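Local coordinates for protein immunoreactive 84kD antigen PG93 (Porphyromonas gingivalis, PDB 5M11) that serves as an essential bacterial surface component of the type-IX secretion system and binds zinc and calcium ions, at residues Ser195-Gly200 with Leu209-Arg214. Numbering follows the deposited sequence.
Sequences SVTGLG and LLADGR
A classic beta bulge marks the open end of the antiparallel hairpin of strands 196-202 and 205-210. T197 and G198 together face L209. L209 O takes three hydrogen bonds, a firm one from T197 N at 2.9 Å and weak ones from G198 N and T197 OG1. The T197 chi1 of 66° tucks OG1 between the two backbone arms of its own CA, on the side of L209, where it also lies 3.6 Å from L209 CG. The other branch, T197 CG2, rests against A211, 3.8 Å from A211 CB. L209 N donates a hydrogen bond to G198 O at 3.0 Å. Beyond the bulge, A211 N hydrogen-bonds to S195 O at 2.8 Å. V196 and L210 form a non-hydrogen-bonded pair with diverging side chains, yet V196 CG2 still meets L210 CD1 at 3.8 Å. Residues 209-214 then reverse direction in a type I turn from L210 to G213. Here D212 OD1 accepts a hydrogen bond from R214 N, which makes an Asx turn. A salt bridge joins the two side chains: R214 NE meets D212 OD1 and R214 NH2 meets D212 OD2. R214 NE and R214 N reach OD1 from opposite faces of the carboxylate plane, which holds the group over the turn. L210 CD2 sits above one face of the R214 guanidinium, off-centre toward the rim. The hairpin supplies the first two strands of a four-stranded propeller-type blade. L209 and L210 also pack on strand 214-219, the third strand, and V196 touches L164 of strand 160-165 in the preceding sheet.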
ATOM      1  N   SER A 195      33.742  -8.185 -14.439  1.00 54.36           N
ATOM      2  CA  SER A 195      33.617  -7.150 -13.417  1.00 53.37           C
ATOM      3  C   SER A 195      32.773  -5.964 -13.902  1.00 55.59           C
ATOM      4  O   SER A 195      32.496  -5.069 -13.099  1.00 55.86           O
ATOM      5  CB  SER A 195      34.995  -6.651 -12.994  1.00 55.89           C
ATOM      6  OG  SER A 195      35.783  -7.718 -12.498  1.00 65.33           O
ATOM      7  N   VAL A 196      32.368  -5.946 -15.203  1.00 49.19           N
ATOM      8  CA  VAL A 196      31.615  -4.830 -15.783  1.00 46.31           C
ATOM      9  C   VAL A 196      30.191  -4.870 -15.244  1.00 50.97           C
ATOM     10  O   VAL A 196      29.505  -5.878 -15.427  1.00 52.34           O
ATOM     11  CB  VAL A 196      31.643  -4.774 -17.339  1.00 47.74           C
ATOM     12  CG1 VAL A 196      30.818  -3.600 -17.866  1.00 45.61           C
ATOM     13  CG2 VAL A 196      33.067  -4.719 -17.888  1.00 47.52           C
ATOM     14  N   THR A 197      29.772  -3.781 -14.560  1.00 45.57           N
ATOM     15  CA  THR A 197      28.447  -3.618 -13.962  1.00 44.53           C
ATOM     16  C   THR A 197      27.529  -2.794 -14.858  1.00 47.06           C
ATOM     17  O   THR A 197      26.297  -2.835 -14.711  1.00 46.71           O
ATOM     18  CB  THR A 197      28.536  -2.957 -12.598  1.00 48.60           C
ATOM     19  OG1 THR A 197      28.997  -1.632 -12.770  1.00 57.39           O
ATOM     20  CG2 THR A 197      29.394  -3.707 -11.630  1.00 41.21           C
ATOM     21  N   GLY A 198      28.133  -2.028 -15.758  1.00 42.07           N
ATOM     22  CA  GLY A 198      27.380  -1.207 -16.686  1.00 39.31           C
ATOM     23  C   GLY A 198      28.156  -0.741 -17.886  1.00 40.91           C
ATOM     24  O   GLY A 198      29.371  -0.654 -17.838  1.00 41.00           O
ATOM     25  N   LEU A 199      27.449  -0.407 -18.958  1.00 37.87           N
ATOM     26  CA  LEU A 199      28.055   0.136 -20.168  1.00 38.05           C
ATOM     27  C   LEU A 199      27.088   1.119 -20.861  1.00 41.80           C
ATOM     28  O   LEU A 199      25.873   0.990 -20.726  1.00 42.65           O
ATOM     29  CB  LEU A 199      28.591  -0.940 -21.157  1.00 37.44           C
ATOM     30  CG  LEU A 199      27.702  -2.087 -21.573  1.00 41.07           C
ATOM     31  CD1 LEU A 199      26.808  -1.700 -22.671  1.00 39.89           C
ATOM     32  CD2 LEU A 199      28.534  -3.239 -22.071  1.00 44.29           C
ATOM     33  N   GLY A 200      27.652   2.086 -21.578  1.00 34.63           N
ATOM     34  CA  GLY A 200      26.887   3.075 -22.301  1.00 32.99           C
ATOM     35  C   GLY A 200      27.753   3.737 -23.332  1.00 38.68           C
ATOM     36  O   GLY A 200      28.966   3.765 -23.170  1.00 41.66           O
ATOM     37  N   LEU A 209      31.975   0.492 -17.015  1.00 39.49           N
ATOM     38  CA  LEU A 209      32.119   0.665 -15.582  1.00 41.98           C
ATOM     39  C   LEU A 209      32.300  -0.675 -14.935  1.00 49.57           C
ATOM     40  O   LEU A 209      31.489  -1.584 -15.156  1.00 49.65           O
ATOM     41  CB  LEU A 209      30.909   1.390 -14.961  1.00 41.61           C
ATOM     42  CG  LEU A 209      30.836   1.444 -13.446  1.00 46.65           C
ATOM     43  CD1 LEU A 209      32.004   2.240 -12.848  1.00 47.20           C
ATOM     44  CD2 LEU A 209      29.514   2.023 -13.028  1.00 50.64           C
ATOM     45  N   LEU A 210      33.346  -0.767 -14.097  1.00 46.85           N
ATOM     46  CA  LEU A 210      33.719  -1.953 -13.360  1.00 47.46           C
ATOM     47  C   LEU A 210      33.249  -1.824 -11.937  1.00 55.85           C
ATOM     48  O   LEU A 210      33.160  -0.710 -11.411  1.00 57.28           O
ATOM     49  CB  LEU A 210      35.246  -2.112 -13.410  1.00 48.07           C
ATOM     50  CG  LEU A 210      35.892  -2.839 -14.593  1.00 50.41           C
ATOM     51  CD1 LEU A 210      35.361  -2.384 -15.912  1.00 47.08           C
ATOM     52  CD2 LEU A 210      37.362  -2.601 -14.591  1.00 53.25           C
ATOM     53  N   ALA A 211      32.973  -2.972 -11.298  1.00 54.28           N
ATOM     54  CA  ALA A 211      32.550  -3.082  -9.902  1.00 54.97           C
ATOM     55  C   ALA A 211      33.513  -2.364  -8.968  1.00 59.95           C
ATOM     56  O   ALA A 211      33.043  -1.726  -8.029  1.00 61.14           O
ATOM     57  CB  ALA A 211      32.432  -4.542  -9.505  1.00 56.72           C
ATOM     58  N   ASP A 212      34.847  -2.416  -9.250  1.00 56.14           N
ATOM     59  CA  ASP A 212      35.881  -1.777  -8.404  1.00 57.54           C
ATOM     60  C   ASP A 212      35.992  -0.241  -8.606  1.00 60.98           C
ATOM     61  O   ASP A 212      36.906   0.374  -8.062  1.00 62.49           O
ATOM     62  CB  ASP A 212      37.262  -2.431  -8.622  1.00 59.64           C
ATOM     63  CG  ASP A 212      37.807  -2.295 -10.022  1.00 68.10           C
ATOM     64  OD1 ASP A 212      37.955  -1.155 -10.488  1.00 68.49           O
ATOM     65  OD2 ASP A 212      38.087  -3.333 -10.655  1.00 75.13           O
ATOM     66  N   GLY A 213      35.098   0.355  -9.392  1.00 54.92           N
ATOM     67  CA  GLY A 213      35.105   1.794  -9.613  1.00 53.40           C
ATOM     68  C   GLY A 213      35.765   2.288 -10.880  1.00 53.72           C
ATOM     69  O   GLY A 213      35.408   3.363 -11.361  1.00 52.88           O
ATOM     70  N   ARG A 214      36.727   1.535 -11.442  1.00 48.83           N
ATOM     71  CA  ARG A 214      37.425   1.952 -12.674  1.00 47.06           C
ATOM     72  C   ARG A 214      36.448   2.171 -13.829  1.00 49.70           C
ATOM     73  O   ARG A 214      35.369   1.577 -13.823  1.00 50.78           O
ATOM     74  CB  ARG A 214      38.465   0.900 -13.084  1.00 45.46           C
ATOM     75  CG  ARG A 214      39.761   0.975 -12.290  1.00 51.39           C
ATOM     76  CD  ARG A 214      40.776  -0.025 -12.797  1.00 53.18           C
ATOM     77  NE  ARG A 214      40.366  -1.382 -12.455  1.00 55.07           N
ATOM     78  CZ  ARG A 214      40.804  -2.474 -13.059  1.00 63.67           C
ATOM     79  NH1 ARG A 214      41.683  -2.387 -14.044  1.00 56.01           N
ATOM     80  NH2 ARG A 214      40.367  -3.667 -12.680  1.00 46.25           N
TER